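Local structure of hypothetical methylmalonyl-CoA decarboxylase alpha subunit (Sulfolobus tokodaii, 1X0U) at residues Phe234-Ser238 / Glu239-Ile243; Thr246-Leu249 / Leu250-Pro254. The protein is of undetermined function but belongs to the carboxyl transferase family, whose domains share the ClpP/crotonase fold. All blocks are in the same frame, centred on the assembly; numbering follows the deposited sequence.

How the contacts relate
Contact 1 and contact 2 follow one another along the chain and share helix 239-252: residues 234-243 form the turn from strand 234-236 into its N-terminal end, and residues 246-254 take in its last turns and the start of the loop that follows. Their centres are about 14 Å apart, and they touch where Phe234 CE1 packs 4.0 Å from Leu249 CD2, so the strand side chain reaches the second half of the helix. At contact 1 the neighbouring strand is 187-191 of the first mixed sheet. Contact 2 rests on strand 166-170 of that same sheet and also meets strands 305-307 and 315-322 of the second sheet, so the helix is packed between the two halves of the chain.

Contact 1: residues Phe234-Ser238 / Glu239-Ile243; sequences FMVDS and EQEAI
Ser238 and Glu241 meet at the start of helix 239-252, where Ser238 is the N-cap residue and its hydroxyl caps the first turn. Its OG stands between the backbone N and the carbonyl carbon (chi1 75°), which turns it back toward the first helical turn, and Ser238 OG accepts Glu241 N at 3.1 Å in a fairly straight bond. The same residue contributes its carbonyl: Ala242 N donates to Ser238 O at 2.9 Å, from a position tilted off the carbonyl plane. Serine thus binds two successive NH groups of the first turn, one through its side chain and one through its backbone.

The carboxylates form a second, polar group. Glu241 extends beyond CG, back over the cap, and Glu241 OE2 accepts Asp237 N at 3.2 Å; the donor comes nearly in line with the C-O bond, but the angle at the hydrogen is bent to 139°. The side chains of Asp237 and Glu241 run alongside each other in the same direction, with carboxylate planes 41° apart and Asp237 OD1 only 4.0 Å from Glu241 OE2. One water probably eases this pairing of like charges, donating to Asp237 OD1 at 2.7 Å and to Glu241 OE1 at 3.0 Å. Lys192 forms a salt bridge with the other oxygen of Asp237, OD2.

Apolar packing lies on the sheet side of the turn. Val236 CG1 rests 3.9 Å from Ala242 CB, and both side chains also touch Ile191 of the adjoining strand. Strand 234-236 is the outermost of its sheet within this chain and pairs with strand 187-191 in parallel. The arrangement is a tight strand-to-helix turn closed by a serine N-cap, within the alternating strands and helices of a crotonase-like domain.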
ATOM      1  N   PHE A 234      28.893 -23.208  12.539  1.00 15.53           N
ATOM      2  CA  PHE A 234      30.345 -23.080  12.456  1.00 15.78           C
ATOM      3  C   PHE A 234      30.954 -23.532  13.764  1.00 18.25           C
ATOM      4  O   PHE A 234      30.526 -23.086  14.844  1.00 18.57           O
ATOM      5  CB  PHE A 234      30.791 -21.637  12.240  1.00 14.05           C
ATOM      6  CG  PHE A 234      30.222 -20.990  11.030  1.00 14.24           C
ATOM      7  CD1 PHE A 234      29.118 -20.148  11.131  1.00 12.96           C
ATOM      8  CD2 PHE A 234      30.809 -21.183   9.790  1.00 12.21           C
ATOM      9  CE1 PHE A 234      28.610 -19.498  10.015  1.00 11.45           C
ATOM     10  CE2 PHE A 234      30.306 -20.543   8.671  1.00 11.71           C
ATOM     11  CZ  PHE A 234      29.207 -19.697   8.778  1.00 12.10           C
ATOM     12  N   MET A 235      31.945 -24.414  13.672  1.00 18.64           N
ATOM     13  CA  MET A 235      32.645 -24.890  14.856  1.00 19.43           C
ATOM     14  C   MET A 235      34.051 -24.329  14.790  1.00 18.90           C
ATOM     15  O   MET A 235      34.706 -24.413  13.759  1.00 19.38           O
ATOM     16  CB  MET A 235      32.696 -26.413  14.895  1.00 19.66           C
ATOM     17  CG  MET A 235      33.494 -26.943  16.066  1.00 20.22           C
ATOM     18  SD  MET A 235      33.206 -28.698  16.321  1.00 22.90           S
ATOM     19  CE  MET A 235      34.049 -29.386  14.870  1.00 17.00           C
ATOM     20  N   VAL A 236      34.513 -23.757  15.892  1.00 17.90           N
ATOM     21  CA  VAL A 236      35.835 -23.156  15.929  1.00 17.42           C
ATOM     22  C   VAL A 236      36.629 -23.556  17.176  1.00 18.19           C
ATOM     23  O   VAL A 236      36.071 -24.061  18.148  1.00 17.69           O
ATOM     24  CB  VAL A 236      35.708 -21.620  15.842  1.00 18.25           C
ATOM     25  CG1 VAL A 236      34.979 -21.085  17.062  1.00 17.86           C
ATOM     26  CG2 VAL A 236      37.053 -21.007  15.714  1.00 19.99           C
ATOM     27  N   ASP A 237      37.935 -23.316  17.141  1.00 19.14           N
ATOM     28  CA  ASP A 237      38.827 -23.673  18.237  1.00 18.68           C
ATOM     29  C   ASP A 237      38.928 -22.659  19.362  1.00 19.45           C
ATOM     30  O   ASP A 237      39.211 -23.027  20.503  1.00 19.62           O
ATOM     31  CB  ASP A 237      40.226 -23.929  17.691  1.00 21.46           C
ATOM     32  CG  ASP A 237      40.274 -25.128  16.787  1.00 25.26           C
ATOM     33  OD1 ASP A 237      41.088 -25.124  15.838  1.00 29.45           O
ATOM     34  OD2 ASP A 237      39.504 -26.080  17.032  1.00 24.78           O
ATOM     35  N   SER A 238      38.713 -21.385  19.057  1.00 17.77           N
ATOM     36  CA  SER A 238      38.819 -20.385  20.102  1.00 16.49           C
ATOM     37  C   SER A 238      37.813 -19.252  19.993  1.00 16.81           C
ATOM     38  O   SER A 238      37.086 -19.120  19.009  1.00 18.04           O
ATOM     39  CB  SER A 238      40.226 -19.800  20.112  1.00 14.10           C
ATOM     40  OG  SER A 238      40.385 -18.906  19.033  1.00 13.04           O
ATOM     41  N   GLU A 239      37.787 -18.427  21.028  1.00 16.94           N
ATOM     42  CA  GLU A 239      36.894 -17.296  21.077  1.00 16.12           C
ATOM     43  C   GLU A 239      37.360 -16.201  20.133  1.00 16.73           C
ATOM     44  O   GLU A 239      36.533 -15.528  19.505  1.00 15.34           O
ATOM     45  CB  GLU A 239      36.789 -16.804  22.519  1.00 16.19           C
ATOM     46  CG  GLU A 239      35.907 -17.719  23.345  1.00 14.71           C
ATOM     47  CD  GLU A 239      35.874 -17.362  24.809  1.00 16.04           C
ATOM     48  OE1 GLU A 239      36.103 -16.181  25.141  1.00 16.09           O
ATOM     49  OE2 GLU A 239      35.600 -18.266  25.622  1.00 15.05           O
ATOM     50  N   GLN A 240      38.676 -16.024  20.019  1.00 16.23           N
ATOM     51  CA  GLN A 240      39.208 -15.025  19.104  1.00 17.03           C
ATOM     52  C   GLN A 240      38.778 -15.423  17.697  1.00 16.69           C
ATOM     53  O   GLN A 240      38.409 -14.570  16.888  1.00 15.30           O
ATOM     54  CB  GLN A 240      40.735 -14.966  19.165  1.00 19.66           C
ATOM     55  CG  GLN A 240      41.344 -13.952  18.188  1.00 24.59           C
ATOM     56  CD  GLN A 240      41.027 -12.503  18.550  1.00 29.85           C
ATOM     57  OE1 GLN A 240      40.609 -11.709  17.700  1.00 31.94           O
ATOM     58  NE2 GLN A 240      41.235 -12.151  19.816  1.00 31.77           N
ATOM     59  N   GLU A 241      38.839 -16.724  17.403  1.00 18.11           N
ATOM     60  CA  GLU A 241      38.433 -17.222  16.090  1.00 17.42           C
ATOM     61  C   GLU A 241      36.923 -17.046  15.898  1.00 16.61           C
ATOM     62  O   GLU A 241      36.462 -16.699  14.815  1.00 18.54           O
ATOM     63  CB  GLU A 241      38.839 -18.696  15.920  1.00 20.09           C
ATOM     64  CG  GLU A 241      40.337 -18.907  15.604  1.00 24.64           C
ATOM     65  CD  GLU A 241      40.762 -20.381  15.513  1.00 28.30           C
ATOM     66  OE1 GLU A 241      41.936 -20.634  15.166  1.00 30.38           O
ATOM     67  OE2 GLU A 241      39.942 -21.286  15.789  1.00 30.87           O
ATOM     68  N   ALA A 242      36.154 -17.274  16.954  1.00 14.89           N
ATOM     69  CA  ALA A 242      34.709 -17.107  16.881  1.00 12.86           C
ATOM     70  C   ALA A 242      34.372 -15.675  16.477  1.00 12.87           C
ATOM     71  O   ALA A 242      33.540 -15.462  15.598  1.00 13.16           O
ATOM     72  CB  ALA A 242      34.067 -17.429  18.230  1.00 11.27           C
ATOM     73  N   ILE A 243      35.022 -14.691  17.093  1.00 13.20           N
ATOM     74  CA  ILE A 243      34.704 -13.315  16.745  1.00 15.40           C
ATOM     75  C   ILE A 243      35.303 -12.873  15.405  1.00 14.03           C
ATOM     76  O   ILE A 243      34.737 -12.008  14.742  1.00 13.83           O
ATOM     77  CB  ILE A 243      35.063 -12.308  17.900  1.00 14.57           C
ATOM     78  CG1 ILE A 243      36.318 -11.511  17.578  1.00 17.21           C
ATOM     79  CG2 ILE A 243      35.186 -13.037  19.215  1.00 17.84           C
ATOM     80  CD1 ILE A 243      36.035 -10.247  16.783  1.00 17.54           C
TER
HETATM   81  O   HOH W   1      42.977 -23.277  16.104  1.00 29.07           O

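Contact 2: residues Thr246-Leu249 / Leu250-Pro254; sequences TKRL and LSYLP
Tyr252 lies beside Arg248, one helical turn earlier, and can be followed outward along its length. Tyr252 CB sits 3.5 Å from Leu249 O, the carbonyl that also accepts Tyr252 N at 2.9 Å. CG stands anti to the carbonyl carbon of its own residue (chi1 -74°), which swings the ring back along the helix toward Arg248. On the near side of the ring Tyr252 CD2 comes to 3.2 Å from Arg248 O, while Leu249 O lies at the ring edge, close to its plane. Further out, Tyr252 CE2 passes 4.1 Å from Arg248 NE. At the tip, Tyr252 OH is 3.7 Å from Arg248 NH2, a proximity rather than a bond. The arginine chain, extended from CG to NE, runs next to the ring in the same direction, its guanidinium plane turned 49° from that of the ring. Its NH2 is committed to a salt bridge with Glu303, and both Arg248 and Tyr252 also touch Leu305 of strand 305-307.

The backbone changes its bonding over this turn. Leu250 N donates almost straight to Thr246 O at 2.8 Å, four residues back, whereas Tyr252 N reaches only three residues back and approaches Leu249 O from above the carbonyl plane. Leu249 O is flanked by Leu253 CG at 3.4 Å, and the two leucine side chains meet more loosely, both touching Phe319.

Chemically, Arg248 O is lined by the tyrosine ring and Leu249 O by Leu253, with Arg91 bonded to two of the last carbonyls, Leu253 O and, weakly, Leu250 O. The charge of Arg91 would probably be favoured beside their partial negative charge, while the salt bridge to Glu303 probably offsets the charge of Arg248.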
ATOM      1  N   THR A 246      32.784 -14.162  13.070  1.00 14.21           N
ATOM      2  CA  THR A 246      31.568 -13.354  13.015  1.00 15.34           C
ATOM      3  C   THR A 246      31.807 -12.105  12.168  1.00 14.15           C
ATOM      4  O   THR A 246      30.934 -11.704  11.391  1.00 13.09           O
ATOM      5  CB  THR A 246      31.060 -12.907  14.408  1.00 15.48           C
ATOM      6  OG1 THR A 246      31.937 -11.907  14.934  1.00 24.53           O
ATOM      7  CG2 THR A 246      30.985 -14.078  15.366  1.00  9.63           C
ATOM      8  N   LYS A 247      32.977 -11.492  12.308  1.00 13.35           N
ATOM      9  CA  LYS A 247      33.300 -10.307  11.507  1.00 16.17           C
ATOM     10  C   LYS A 247      33.296 -10.665  10.027  1.00 15.44           C
ATOM     11  O   LYS A 247      32.849  -9.890   9.189  1.00 15.71           O
ATOM     12  CB  LYS A 247      34.685  -9.760  11.842  1.00 16.59           C
ATOM     13  CG  LYS A 247      34.829  -9.065  13.169  1.00 19.69           C
ATOM     14  CD  LYS A 247      36.260  -8.558  13.279  1.00 23.40           C
ATOM     15  CE  LYS A 247      36.499  -7.789  14.554  1.00 27.93           C
ATOM     16  NZ  LYS A 247      37.860  -7.178  14.538  1.00 31.30           N
ATOM     17  N   ARG A 248      33.811 -11.848   9.710  1.00 17.68           N
ATOM     18  CA  ARG A 248      33.872 -12.290   8.323  1.00 18.05           C
ATOM     19  C   ARG A 248      32.468 -12.603   7.807  1.00 17.39           C
ATOM     20  O   ARG A 248      32.127 -12.278   6.665  1.00 15.14           O
ATOM     21  CB  ARG A 248      34.770 -13.520   8.196  1.00 19.92           C
ATOM     22  CG  ARG A 248      35.093 -13.863   6.753  1.00 26.01           C
ATOM     23  CD  ARG A 248      35.827 -15.184   6.613  1.00 28.67           C
ATOM     24  NE  ARG A 248      35.921 -15.567   5.206  1.00 32.56           N
ATOM     25  CZ  ARG A 248      36.243 -16.783   4.782  1.00 33.73           C
ATOM     26  NH1 ARG A 248      36.507 -17.743   5.658  1.00 32.56           N
ATOM     27  NH2 ARG A 248      36.293 -17.038   3.482  1.00 35.43           N
ATOM     28  N   LEU A 249      31.656 -13.229   8.654  1.00 15.08           N
ATOM     29  CA  LEU A 249      30.292 -13.563   8.280  1.00 14.86           C
ATOM     30  C   LEU A 249      29.533 -12.272   7.996  1.00 15.74           C
ATOM     31  O   LEU A 249      28.896 -12.133   6.958  1.00 17.85           O
ATOM     32  CB  LEU A 249      29.608 -14.334   9.411  1.00 13.89           C
ATOM     33  CG  LEU A 249      28.164 -14.760   9.148  1.00 15.28           C
ATOM     34  CD1 LEU A 249      28.114 -15.573   7.844  1.00 14.40           C
ATOM     35  CD2 LEU A 249      27.638 -15.581  10.334  1.00 12.74           C
ATOM     36  N   LEU A 250      29.609 -11.318   8.920  1.00 17.21           N
ATOM     37  CA  LEU A 250      28.919 -10.041   8.743  1.00 16.40           C
ATOM     38  C   LEU A 250      29.326  -9.342   7.449  1.00 15.86           C
ATOM     39  O   LEU A 250      28.492  -8.700   6.797  1.00 15.04           O
ATOM     40  CB  LEU A 250      29.201  -9.109   9.923  1.00 14.03           C
ATOM     41  CG  LEU A 250      28.489  -9.394  11.246  1.00 15.98           C
ATOM     42  CD1 LEU A 250      29.129  -8.549  12.341  1.00 13.76           C
ATOM     43  CD2 LEU A 250      26.993  -9.088  11.121  1.00 14.93           C
ATOM     44  N   SER A 251      30.602  -9.459   7.081  1.00 13.85           N
ATOM     45  CA  SER A 251      31.095  -8.820   5.862  1.00 13.36           C
ATOM     46  C   SER A 251      30.339  -9.293   4.625  1.00 13.01           C
ATOM     47  O   SER A 251      30.300  -8.589   3.627  1.00 14.05           O
ATOM     48  CB  SER A 251      32.600  -9.079   5.671  1.00 13.09           C
ATOM     49  OG  SER A 251      32.870 -10.435   5.334  1.00 14.57           O
ATOM     50  N   TYR A 252      29.732 -10.474   4.689  1.00 13.17           N
ATOM     51  CA  TYR A 252      28.991 -10.995   3.540  1.00 14.67           C
ATOM     52  C   TYR A 252      27.505 -10.619   3.561  1.00 15.44           C
ATOM     53  O   TYR A 252      26.799 -10.766   2.552  1.00 14.90           O
ATOM     54  CB  TYR A 252      29.090 -12.527   3.483  1.00 15.37           C
ATOM     55  CG  TYR A 252      30.426 -13.075   3.019  1.00 16.83           C
ATOM     56  CD1 TYR A 252      30.834 -12.950   1.688  1.00 17.42           C
ATOM     57  CD2 TYR A 252      31.271 -13.732   3.908  1.00 16.46           C
ATOM     58  CE1 TYR A 252      32.048 -13.467   1.258  1.00 18.14           C
ATOM     59  CE2 TYR A 252      32.490 -14.252   3.487  1.00 18.49           C
ATOM     60  CZ  TYR A 252      32.872 -14.116   2.168  1.00 18.32           C
ATOM     61  OH  TYR A 252      34.084 -14.614   1.775  1.00 21.46           O
ATOM     62  N   LEU A 253      27.032 -10.125   4.699  1.00 13.93           N
ATOM     63  CA  LEU A 253      25.615  -9.801   4.832  1.00 13.17           C
ATOM     64  C   LEU A 253      25.254  -8.319   4.840  1.00 12.26           C
ATOM     65  O   LEU A 253      26.073  -7.465   5.182  1.00 11.31           O
ATOM     66  CB  LEU A 253      25.074 -10.458   6.116  1.00 12.72           C
ATOM     67  CG  LEU A 253      25.602 -11.874   6.391  1.00 14.22           C
ATOM     68  CD1 LEU A 253      25.057 -12.398   7.709  1.00 14.70           C
ATOM     69  CD2 LEU A 253      25.202 -12.793   5.253  1.00 16.36           C
ATOM     70  N   PRO A 254      24.013  -7.993   4.421  1.00 12.22           N
ATOM     71  CA  PRO A 254      23.552  -6.603   4.407  1.00 11.86           C
ATOM     72  C   PRO A 254      23.237  -6.325   5.869  1.00 12.30           C
ATOM     73  O   PRO A 254      23.210  -7.260   6.669  1.00 12.88           O
ATOM     74  CB  PRO A 254      22.285  -6.676   3.571  1.00 11.37           C
ATOM     75  CG  PRO A 254      21.737  -8.010   3.962  1.00 10.03           C
ATOM     76  CD  PRO A 254      22.976  -8.882   3.868  1.00 10.63           C
TER